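Local atomic coordinates of fibronectin type III domain-containing protein (Simiduia agarivorans, PDB entry 6P2K), a protein that belongs to glycoside hydrolase family 74 and probably cleaves the beta-1,4-glucan backbone of xyloglucan or related glucans, through a catalytic part built of beta-propellers. Residues I573-H576 and V582-F585; E621-A624 and V629-M632; Q556-L561 and G593-E598. All coordinates share one frame; numbering follows the deposited sequence.

Contact 1: I573-H576 and V582-F585; sequences IAPH and VVFF
The Phe584 ring turns its edge to residues 574-576. Ala574 O lies in the plane of the ring, 3.4 Å from Phe584 CD1. Farther along the same rim Phe584 CE1 approaches His576 CD2 at 4.2 Å. The imidazole of His576 is turned obliquely to its neighbours, with Val582 CG1 at 3.9 Å from His576 CD2. Its ND1 accepts a hydrogen bond from the backbone N of Thr578, and NE2 makes a weak one to Glu656. Both ring nitrogens have partners, which probably limits rotation of the ring.

The backbones are joined by three hydrogen bonds. Ala574 N gives to Phe584 O at 2.7 Å, and Phe584 N returns a bond to Ala574 O. His576 N then reaches Val582 O at 3.0 Å.

Ile573, Pro575, Val583 and Phe585 share the opposite face from Ala574 and Phe584. There CG2 of Ile573 packs on CG2 of Val583 at 3.6 Å. This Val583 branch is anti to the backbone N, and it also touches Pro575 CA at 3.9 Å. CB of Phe585 lies against CG1 of Ile573, while its ring leads off toward Phe527 and Trp595. Ile573 N also donates to Asp513, a zinc ligand. The whole is an antiparallel beta hairpin, formed by the first two strands of a beta-propeller blade.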
ATOM      1  N   ILE B 573     -12.619  38.906  -3.146  1.00 17.19           N
ATOM      2  CA  ILE B 573     -13.498  38.389  -4.186  1.00 17.37           C
ATOM      3  C   ILE B 573     -14.742  37.834  -3.511  1.00 21.26           C
ATOM      4  O   ILE B 573     -14.641  37.049  -2.560  1.00 17.70           O
ATOM      5  CB  ILE B 573     -12.806  37.308  -5.033  1.00 18.89           C
ATOM      6  CG1 ILE B 573     -11.569  37.882  -5.726  1.00 21.10           C
ATOM      7  CG2 ILE B 573     -13.772  36.736  -6.053  1.00 17.65           C
ATOM      8  CD1 ILE B 573     -10.745  36.833  -6.455  1.00 25.60           C
ATOM      9  N   ALA B 574     -15.915  38.248  -3.995  1.00 21.76           N
ATOM     10  CA  ALA B 574     -17.201  37.847  -3.430  1.00 20.29           C
ATOM     11  C   ALA B 574     -18.030  37.183  -4.520  1.00 21.08           C
ATOM     12  O   ALA B 574     -18.787  37.859  -5.236  1.00 20.24           O
ATOM     13  CB  ALA B 574     -17.936  39.045  -2.831  1.00 18.64           C
ATOM     14  N   PRO B 575     -17.915  35.868  -4.690  1.00 23.03           N
ATOM     15  CA  PRO B 575     -18.762  35.178  -5.667  1.00 21.75           C
ATOM     16  C   PRO B 575     -20.221  35.217  -5.246  1.00 21.76           C
ATOM     17  O   PRO B 575     -20.551  35.221  -4.058  1.00 25.23           O
ATOM     18  CB  PRO B 575     -18.220  33.742  -5.667  1.00 21.73           C
ATOM     19  CG  PRO B 575     -16.861  33.835  -5.023  1.00 24.56           C
ATOM     20  CD  PRO B 575     -16.988  34.943  -4.020  1.00 22.80           C
ATOM     21  N   HIS B 576     -21.095  35.256  -6.247  1.00 17.29           N
ATOM     22  CA  HIS B 576     -22.525  35.355  -5.994  1.00 19.37           C
ATOM     23  C   HIS B 576     -22.996  34.132  -5.209  1.00 22.93           C
ATOM     24  O   HIS B 576     -22.564  33.008  -5.492  1.00 23.93           O
ATOM     25  CB  HIS B 576     -23.277  35.478  -7.320  1.00 20.75           C
ATOM     26  CG  HIS B 576     -24.717  35.865  -7.180  1.00 25.00           C
ATOM     27  ND1 HIS B 576     -25.675  35.011  -6.677  1.00 25.55           N
ATOM     28  CD2 HIS B 576     -25.363  37.013  -7.495  1.00 25.05           C
ATOM     29  CE1 HIS B 576     -26.848  35.620  -6.680  1.00 27.62           C
ATOM     30  NE2 HIS B 576     -26.686  36.834  -7.174  1.00 26.39           N
ATOM     31  N   VAL B 582     -21.875  34.785 -11.704  1.00 25.29           N
ATOM     32  CA  VAL B 582     -21.722  36.172 -11.282  1.00 23.02           C
ATOM     33  C   VAL B 582     -20.700  36.225 -10.157  1.00 22.36           C
ATOM     34  O   VAL B 582     -20.742  35.405  -9.234  1.00 19.24           O
ATOM     35  CB  VAL B 582     -23.061  36.788 -10.826  1.00 24.10           C
ATOM     36  CG1 VAL B 582     -22.843  38.186 -10.270  1.00 21.32           C
ATOM     37  CG2 VAL B 582     -24.044  36.831 -11.987  1.00 25.23           C
ATOM     38  N   VAL B 583     -19.778  37.183 -10.240  1.00 21.33           N
ATOM     39  CA  VAL B 583     -18.741  37.369  -9.234  1.00 19.81           C
ATOM     40  C   VAL B 583     -18.509  38.862  -9.040  1.00 21.92           C
ATOM     41  O   VAL B 583     -18.546  39.639 -10.000  1.00 24.20           O
ATOM     42  CB  VAL B 583     -17.434  36.643  -9.627  1.00 20.65           C
ATOM     43  CG1 VAL B 583     -16.827  37.251 -10.885  1.00 21.19           C
ATOM     44  CG2 VAL B 583     -16.438  36.667  -8.480  1.00 17.89           C
ATOM     45  N   PHE B 584     -18.295  39.262  -7.790  1.00 20.66           N
ATOM     46  CA  PHE B 584     -17.926  40.624  -7.442  1.00 21.12           C
ATOM     47  C   PHE B 584     -16.533  40.624  -6.826  1.00 22.27           C
ATOM     48  O   PHE B 584     -16.060  39.605  -6.318  1.00 18.83           O
ATOM     49  CB  PHE B 584     -18.915  41.255  -6.449  1.00 20.26           C
ATOM     50  CG  PHE B 584     -20.357  41.117  -6.842  1.00 20.96           C
ATOM     51  CD1 PHE B 584     -21.084  39.990  -6.484  1.00 21.45           C
ATOM     52  CD2 PHE B 584     -20.996  42.123  -7.547  1.00 22.69           C
ATOM     53  CE1 PHE B 584     -22.417  39.863  -6.835  1.00 22.49           C
ATOM     54  CE2 PHE B 584     -22.328  42.001  -7.906  1.00 23.23           C
ATOM     55  CZ  PHE B 584     -23.038  40.869  -7.547  1.00 22.17           C
ATOM     56  N   PHE B 585     -15.878  41.782  -6.874  1.00 21.50           N
ATOM     57  CA  PHE B 585     -14.631  41.958  -6.142  1.00 21.91           C
ATOM     58  C   PHE B 585     -14.374  43.444  -5.956  1.00 22.39           C
ATOM     59  O   PHE B 585     -14.901  44.284  -6.691  1.00 21.58           O
ATOM     60  CB  PHE B 585     -13.444  41.275  -6.840  1.00 21.41           C
ATOM     61  CG  PHE B 585     -13.036  41.906  -8.147  1.00 22.85           C
ATOM     62  CD1 PHE B 585     -13.682  41.574  -9.326  1.00 23.38           C
ATOM     63  CD2 PHE B 585     -11.974  42.795  -8.202  1.00 22.38           C
ATOM     64  CE1 PHE B 585     -13.295  42.133 -10.530  1.00 24.38           C
ATOM     65  CE2 PHE B 585     -11.586  43.360  -9.403  1.00 24.43           C
ATOM     66  CZ  PHE B 585     -12.248  43.029 -10.568  1.00 25.52           C
TER

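Contact 2: E621-A624 and V629-M632; sequences EAWA and VYLM
The first torsions of the cross-strand pair Trp623 and Tyr630 bring their rings together. CG of Trp623 sits between its backbone N and carbonyl carbon (chi1 78°), and this lays the indole across the neighbouring strand. CG of Tyr630 is anti to its carbonyl carbon (chi1 -68°), and the phenol ring runs beside the five-membered ring of the indole. The setting is an antiparallel beta hairpin, the first two strands of a propeller blade.

Tyr630 CB stands over the indole face and makes a CH-pi contact, 3.5 Å from the centroid of the six-membered ring of Trp623. The two aromatic planes are 22° apart, but the rings are displaced along them with little overlap. Met632 CB comes instead at the indole edge, in its plane, 3.6 Å from Trp623 CZ3. Trp623 NE1 donates to Gly700 O, which ties down the pyrrole end of the indole beside the Tyr630 ring.

Four backbone hydrogen bonds hold the strands. Glu621 pairs with Met632 through two of them, and Trp623 with Tyr630 through the others. The carboxylate of Glu621 turns off to a salt bridge with Lys572 and a bond from Gly698 N.

On the other face of the sheet Ala622 CB rests on Leu631 CD1 at 3.8 Å. Between the hydrogen-bonded pairs, Ala622 CA makes a CA-H...O contact of 3.2 Å with Tyr630 O. Tyr630 N gives its hydrogen bond to Trp623 O at 2.7 Å.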
ATOM      1  N   GLU B 621     -18.735  42.046   0.114  1.00 23.55           N
ATOM      2  CA  GLU B 621     -19.317  40.770   0.506  1.00 23.69           C
ATOM      3  C   GLU B 621     -20.680  40.621  -0.147  1.00 23.55           C
ATOM      4  O   GLU B 621     -21.463  41.574  -0.188  1.00 25.98           O
ATOM      5  CB  GLU B 621     -19.466  40.658   2.031  1.00 26.17           C
ATOM      6  CG  GLU B 621     -19.939  39.291   2.526  1.00 30.12           C
ATOM      7  CD  GLU B 621     -18.805  38.399   2.997  1.00 33.87           C
ATOM      8  OE1 GLU B 621     -18.581  38.337   4.228  1.00 32.08           O
ATOM      9  OE2 GLU B 621     -18.147  37.760   2.144  1.00 34.48           O
ATOM     10  N   ALA B 622     -20.962  39.420  -0.646  1.00 23.59           N
ATOM     11  CA  ALA B 622     -22.248  39.100  -1.250  1.00 26.70           C
ATOM     12  C   ALA B 622     -22.813  37.863  -0.571  1.00 25.77           C
ATOM     13  O   ALA B 622     -22.110  36.858  -0.424  1.00 22.59           O
ATOM     14  CB  ALA B 622     -22.112  38.867  -2.759  1.00 24.62           C
ATOM     15  N   TRP B 623     -24.074  37.936  -0.155  1.00 24.35           N
ATOM     16  CA  TRP B 623     -24.710  36.815   0.525  1.00 22.93           C
ATOM     17  C   TRP B 623     -26.219  36.932   0.364  1.00 25.85           C
ATOM     18  O   TRP B 623     -26.742  37.970  -0.048  1.00 26.02           O
ATOM     19  CB  TRP B 623     -24.301  36.756   2.001  1.00 21.24           C
ATOM     20  CG  TRP B 623     -25.007  37.733   2.893  1.00 23.27           C
ATOM     21  CD1 TRP B 623     -26.090  37.481   3.682  1.00 26.00           C
ATOM     22  CD2 TRP B 623     -24.666  39.110   3.105  1.00 23.91           C
ATOM     23  NE1 TRP B 623     -26.450  38.615   4.368  1.00 28.65           N
ATOM     24  CE2 TRP B 623     -25.593  39.630   4.033  1.00 25.93           C
ATOM     25  CE3 TRP B 623     -23.671  39.955   2.600  1.00 24.07           C
ATOM     26  CZ2 TRP B 623     -25.555  40.959   4.465  1.00 23.62           C
ATOM     27  CZ3 TRP B 623     -23.636  41.273   3.027  1.00 23.14           C
ATOM     28  CH2 TRP B 623     -24.574  41.762   3.951  1.00 23.42           C
ATOM     29  N   ALA B 624     -26.912  35.842   0.690  1.00 24.35           N
ATOM     30  CA  ALA B 624     -28.356  35.741   0.540  1.00 26.49           C
ATOM     31  C   ALA B 624     -29.006  35.491   1.892  1.00 29.01           C
ATOM     32  O   ALA B 624     -28.474  34.743   2.721  1.00 31.54           O
ATOM     33  CB  ALA B 624     -28.735  34.614  -0.428  1.00 23.97           C
ATOM     34  N   VAL B 629     -30.618  39.143  -2.025  1.00 30.26           N
ATOM     35  CA  VAL B 629     -29.175  39.056  -2.208  1.00 27.81           C
ATOM     36  C   VAL B 629     -28.578  40.392  -1.794  1.00 26.88           C
ATOM     37  O   VAL B 629     -28.929  41.440  -2.349  1.00 25.94           O
ATOM     38  CB  VAL B 629     -28.807  38.704  -3.657  1.00 28.85           C
ATOM     39  CG1 VAL B 629     -27.299  38.786  -3.847  1.00 25.44           C
ATOM     40  CG2 VAL B 629     -29.309  37.315  -4.001  1.00 27.82           C
ATOM     41  N   TYR B 630     -27.692  40.359  -0.808  1.00 27.73           N
ATOM     42  CA  TYR B 630     -27.077  41.559  -0.263  1.00 27.58           C
ATOM     43  C   TYR B 630     -25.667  41.716  -0.816  1.00 27.08           C
ATOM     44  O   TYR B 630     -24.923  40.739  -0.931  1.00 24.98           O
ATOM     45  CB  TYR B 630     -27.039  41.497   1.266  1.00 26.13           C
ATOM     46  CG  TYR B 630     -28.407  41.580   1.907  1.00 25.12           C
ATOM     47  CD1 TYR B 630     -29.013  42.809   2.136  1.00 23.55           C
ATOM     48  CD2 TYR B 630     -29.094  40.431   2.272  1.00 25.13           C
ATOM     49  CE1 TYR B 630     -30.266  42.891   2.716  1.00 28.73           C
ATOM     50  CE2 TYR B 630     -30.346  40.502   2.853  1.00 28.98           C
ATOM     51  CZ  TYR B 630     -30.927  41.738   3.073  1.00 30.44           C
ATOM     52  OH  TYR B 630     -32.174  41.821   3.649  1.00 31.28           O
ATOM     53  N   LEU B 631     -25.311  42.951  -1.165  1.00 25.57           N
ATOM     54  CA  LEU B 631     -23.967  43.293  -1.613  1.00 24.57           C
ATOM     55  C   LEU B 631     -23.479  44.453  -0.762  1.00 30.98           C
ATOM     56  O   LEU B 631     -24.050  45.548  -0.818  1.00 31.11           O
ATOM     57  CB  LEU B 631     -23.954  43.660  -3.100  1.00 22.82           C
ATOM     58  CG  LEU B 631     -22.592  43.829  -3.775  1.00 24.11           C
ATOM     59  CD1 LEU B 631     -21.864  42.492  -3.874  1.00 23.08           C
ATOM     60  CD2 LEU B 631     -22.755  44.453  -5.153  1.00 20.41           C
ATOM     61  N   MET B 632     -22.431  44.214   0.025  1.00 26.95           N
ATOM     62  CA  MET B 632     -21.981  45.147   1.048  1.00 26.77           C
ATOM     63  C   MET B 632     -20.531  45.530   0.797  1.00 27.82           C
ATOM     64  O   MET B 632     -19.673  44.660   0.606  1.00 28.51           O
ATOM     65  CB  MET B 632     -22.145  44.531   2.439  1.00 26.38           C
ATOM     66  CG  MET B 632     -21.820  45.459   3.592  1.00 33.21           C
ATOM     67  SD  MET B 632     -20.109  45.315   4.159  1.00 40.10           S
ATOM     68  CE  MET B 632     -20.148  43.696   4.927  1.00 37.53           C
TER

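Contact 3: Q556-L561 and G593-E598; sequences QIYEGL and GVWRGE. With ZN (zinc ion), chain P.
Tyr558 and Trp595 make the whole of this contact, which joins the sheets of two successive blades of a beta-propeller. Tyr558 lies at the end of the last strand of one blade, and Trp595 is on the third strand of the next. A classic beta bulge sets Ile557 and Tyr558 together against Met533 of the adjacent strand.

CG of Tyr558 is anti to the backbone N (chi1 177°), and this sends the ring across to the other segment. Its OH comes over one face of the indole, 3.6 Å from CZ3 of Trp595. CE1 of Tyr558 is farther from that same CZ3, at 4.2 Å. The two planes are inclined at 56°, neither stacked nor edge-to-face. The hydroxyl also takes a hydrogen bond from Ala567 N, and the indole NE1 of Trp595 is bonded to Val591 O. An alanine at Trp595 would remove the indole, and the Tyr558 hydroxyl would probably lose its apolar cover while Val591 O lost a donor.

The next residue, Glu559, binds a zinc ion with both carboxylate oxygens. OE1 of Glu559 is 2.0 Å from the zinc, and OE2 is 2.2 Å away. Asp562, Asp566 and a water also bind this zinc; the water oxygen is 2.1 Å from the metal. Glu559 OE2 also accepts a hydrogen bond from Leu561 N at 3.2 Å, met nearly in line with its C-O bond.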
ATOM      1  N   GLN B 556      -8.528  32.103 -17.669  1.00 23.27           N
ATOM      2  CA  GLN B 556      -8.565  33.547 -17.485  1.00 25.25           C
ATOM      3  C   GLN B 556      -9.955  34.062 -17.832  1.00 22.69           C
ATOM      4  O   GLN B 556     -10.495  33.745 -18.896  1.00 19.99           O
ATOM      5  CB  GLN B 556      -7.518  34.240 -18.357  1.00 26.86           C
ATOM      6  CG  GLN B 556      -7.411  35.735 -18.089  1.00 31.14           C
ATOM      7  CD  GLN B 556      -6.412  36.429 -18.994  1.00 41.78           C
ATOM      8  OE1 GLN B 556      -5.232  36.086 -19.015  1.00 46.18           O
ATOM      9  NE2 GLN B 556      -6.884  37.417 -19.746  1.00 45.87           N
ATOM     10  N   ILE B 557     -10.540  34.850 -16.933  1.00 22.63           N
ATOM     11  CA  ILE B 557     -11.847  35.450 -17.180  1.00 23.52           C
ATOM     12  C   ILE B 557     -11.807  36.969 -17.231  1.00 24.08           C
ATOM     13  O   ILE B 557     -12.812  37.582 -17.622  1.00 25.78           O
ATOM     14  CB  ILE B 557     -12.896  34.977 -16.148  1.00 21.65           C
ATOM     15  CG1 ILE B 557     -12.622  35.564 -14.765  1.00 19.64           C
ATOM     16  CG2 ILE B 557     -12.918  33.457 -16.071  1.00 21.81           C
ATOM     17  CD1 ILE B 557     -13.641  35.123 -13.727  1.00 16.00           C
ATOM     18  N   TYR B 558     -10.687  37.603 -16.882  1.00 21.97           N
ATOM     19  CA  TYR B 558     -10.598  39.059 -16.917  1.00 24.20           C
ATOM     20  C   TYR B 558      -9.138  39.479 -17.035  1.00 24.90           C
ATOM     21  O   TYR B 558      -8.312  39.059 -16.222  1.00 23.00           O
ATOM     22  CB  TYR B 558     -11.229  39.671 -15.659  1.00 21.99           C
ATOM     23  CG  TYR B 558     -11.121  41.178 -15.587  1.00 22.72           C
ATOM     24  CD1 TYR B 558     -11.956  41.991 -16.347  1.00 21.40           C
ATOM     25  CD2 TYR B 558     -10.180  41.790 -14.761  1.00 21.10           C
ATOM     26  CE1 TYR B 558     -11.860  43.372 -16.287  1.00 22.98           C
ATOM     27  CE2 TYR B 558     -10.077  43.171 -14.692  1.00 22.25           C
ATOM     28  CZ  TYR B 558     -10.921  43.954 -15.458  1.00 22.44           C
ATOM     29  OH  TYR B 558     -10.832  45.323 -15.403  1.00 21.04           O
ATOM     30  N   GLU B 559      -8.821  40.301 -18.040  1.00 25.63           N
ATOM     31  CA  GLU B 559      -7.491  40.895 -18.147  1.00 25.15           C
ATOM     32  C   GLU B 559      -7.446  42.169 -17.317  1.00 24.16           C
ATOM     33  O   GLU B 559      -8.335  43.021 -17.423  1.00 24.90           O
ATOM     34  CB  GLU B 559      -7.095  41.199 -19.599  1.00 25.14           C
ATOM     35  CG  GLU B 559      -7.937  42.258 -20.363  1.00 28.23           C
ATOM     36  CD  GLU B 559      -7.441  43.719 -20.259  1.00 27.89           C
ATOM     37  OE1 GLU B 559      -8.163  44.617 -20.733  1.00 28.35           O
ATOM     38  OE2 GLU B 559      -6.357  44.002 -19.707  1.00 31.55           O
ATOM     39  N   GLY B 560      -6.415  42.285 -16.487  1.00 20.88           N
ATOM     40  CA  GLY B 560      -6.207  43.473 -15.687  1.00 22.05           C
ATOM     41  C   GLY B 560      -4.820  44.038 -15.904  1.00 24.42           C
ATOM     42  O   GLY B 560      -4.094  44.323 -14.948  1.00 26.60           O
ATOM     43  N   LEU B 561      -4.441  44.189 -17.169  1.00 24.16           N
ATOM     44  CA  LEU B 561      -3.111  44.642 -17.551  1.00 25.33           C
ATOM     45  C   LEU B 561      -3.062  46.127 -17.860  1.00 25.82           C
ATOM     46  O   LEU B 561      -1.994  46.643 -18.202  1.00 30.20           O
ATOM     47  CB  LEU B 561      -2.635  43.864 -18.777  1.00 23.60           C
ATOM     48  CG  LEU B 561      -2.502  42.358 -18.584  1.00 24.77           C
ATOM     49  CD1 LEU B 561      -2.314  41.668 -19.926  1.00 25.40           C
ATOM     50  CD2 LEU B 561      -1.336  42.069 -17.657  1.00 24.55           C
ATOM     51  N   GLY B 593     -12.682  50.189  -7.028  1.00 24.48           N
ATOM     52  CA  GLY B 593     -14.094  50.115  -6.725  1.00 25.64           C
ATOM     53  C   GLY B 593     -14.592  48.689  -6.710  1.00 28.15           C
ATOM     54  O   GLY B 593     -13.836  47.730  -6.858  1.00 32.50           O
ATOM     55  N   VAL B 594     -15.900  48.558  -6.517  1.00 26.98           N
ATOM     56  CA  VAL B 594     -16.554  47.256  -6.593  1.00 26.66           C
ATOM     57  C   VAL B 594     -16.836  46.944  -8.057  1.00 26.36           C
ATOM     58  O   VAL B 594     -17.494  47.721  -8.755  1.00 23.69           O
ATOM     59  CB  VAL B 594     -17.844  47.224  -5.761  1.00 23.93           C
ATOM     60  CG1 VAL B 594     -18.493  45.850  -5.853  1.00 19.80           C
ATOM     61  CG2 VAL B 594     -17.550  47.584  -4.314  1.00 21.61           C
ATOM     62  N   TRP B 595     -16.324  45.813  -8.527  1.00 26.10           N
ATOM     63  CA  TRP B 595     -16.524  45.363  -9.893  1.00 24.32           C
ATOM     64  C   TRP B 595     -17.435  44.141  -9.898  1.00 23.45           C
ATOM     65  O   TRP B 595     -17.486  43.383  -8.925  1.00 26.84           O
ATOM     66  CB  TRP B 595     -15.183  45.024 -10.555  1.00 22.67           C
ATOM     67  CG  TRP B 595     -14.445  46.218 -11.071  1.00 23.31           C
ATOM     68  CD1 TRP B 595     -13.856  47.201 -10.332  1.00 17.91           C
ATOM     69  CD2 TRP B 595     -14.207  46.550 -12.446  1.00 22.81           C
ATOM     70  NE1 TRP B 595     -13.269  48.129 -11.162  1.00 22.19           N
ATOM     71  CE2 TRP B 595     -13.470  47.753 -12.463  1.00 21.28           C
ATOM     72  CE3 TRP B 595     -14.544  45.944 -13.661  1.00 21.83           C
ATOM     73  CZ2 TRP B 595     -13.072  48.368 -13.651  1.00 22.53           C
ATOM     74  CZ3 TRP B 595     -14.146  46.555 -14.840  1.00 21.46           C
ATOM     75  CH2 TRP B 595     -13.417  47.754 -14.826  1.00 24.34           C
ATOM     76  N   ARG B 596     -18.156  43.954 -11.000  1.00 20.36           N
ATOM     77  CA  ARG B 596     -19.047  42.811 -11.154  1.00 20.61           C
ATOM     78  C   ARG B 596     -18.788  42.147 -12.496  1.00 24.04           C
ATOM     79  O   ARG B 596     -18.782  42.819 -13.533  1.00 26.74           O
ATOM     80  CB  ARG B 596     -20.511  43.231 -11.051  1.00 19.90           C
ATOM     81  CG  ARG B 596     -21.502  42.118 -11.346  1.00 20.72           C
ATOM     82  CD  ARG B 596     -22.899  42.705 -11.498  1.00 23.84           C
ATOM     83  NE  ARG B 596     -23.942  41.703 -11.692  1.00 26.74           N
ATOM     84  CZ  ARG B 596     -24.307  41.217 -12.875  1.00 29.09           C
ATOM     85  NH1 ARG B 596     -23.704  41.630 -13.983  1.00 26.21           N
ATOM     86  NH2 ARG B 596     -25.277  40.316 -12.952  1.00 31.19           N
ATOM     87  N   GLY B 597     -18.569  40.838 -12.472  1.00 23.05           N
ATOM     88  CA  GLY B 597     -18.364  40.051 -13.678  1.00 21.82           C
ATOM     89  C   GLY B 597     -19.518  39.087 -13.879  1.00 22.53           C
ATOM     90  O   GLY B 597     -20.026  38.504 -12.915  1.00 21.07           O
ATOM     91  N   GLU B 598     -19.928  38.925 -15.135  1.00 19.98           N
ATOM     92  CA  GLU B 598     -21.042  38.057 -15.488  1.00 29.14           C
ATOM     93  C   GLU B 598     -20.632  37.170 -16.653  1.00 29.27           C
ATOM     94  O   GLU B 598     -20.255  37.674 -17.716  1.00 27.28           O
ATOM     95  CB  GLU B 598     -22.286  38.874 -15.849  1.00 31.81           C
ATOM     96  CG  GLU B 598     -23.514  38.031 -16.134  1.00 37.97           C
ATOM     97  CD  GLU B 598     -24.703  38.869 -16.559  1.00 46.64           C
ATOM     98  OE1 GLU B 598     -24.934  39.009 -17.780  1.00 51.25           O
ATOM     99  OE2 GLU B 598     -25.403  39.395 -15.669  1.00 48.11           O
TER
HETATM  100 ZN    ZN P 801      -6.961  46.087 -20.046  0.70 17.67          ZN
HETATM  101  O   HOH W   1      -8.057  47.438 -21.181  1.00 17.46           O

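How the contacts relate
Contact 1 is the most buried of the three. Contacts 2 and 3 are only partly buried, and contact 3 reaches out to a zinc site. Contacts 1 and 2 are backbone-bonded hairpins of successive sheets, and they pack on each other through Phe584 and Leu631, and through Ala574 and Glu621. Contact 3 has no such pairing and rests on two aromatic side chains. Its 593-598 strand lies in the same sheet as contact 1, while 556-561 belongs to the preceding sheet. Val583 O probably bonds to Gly597 N, and Phe585 O to Trp595 N. In sequence, contact 1 is nested within contact 3, whereas contact 2 follows both. Contacts 2 and 3 do not touch.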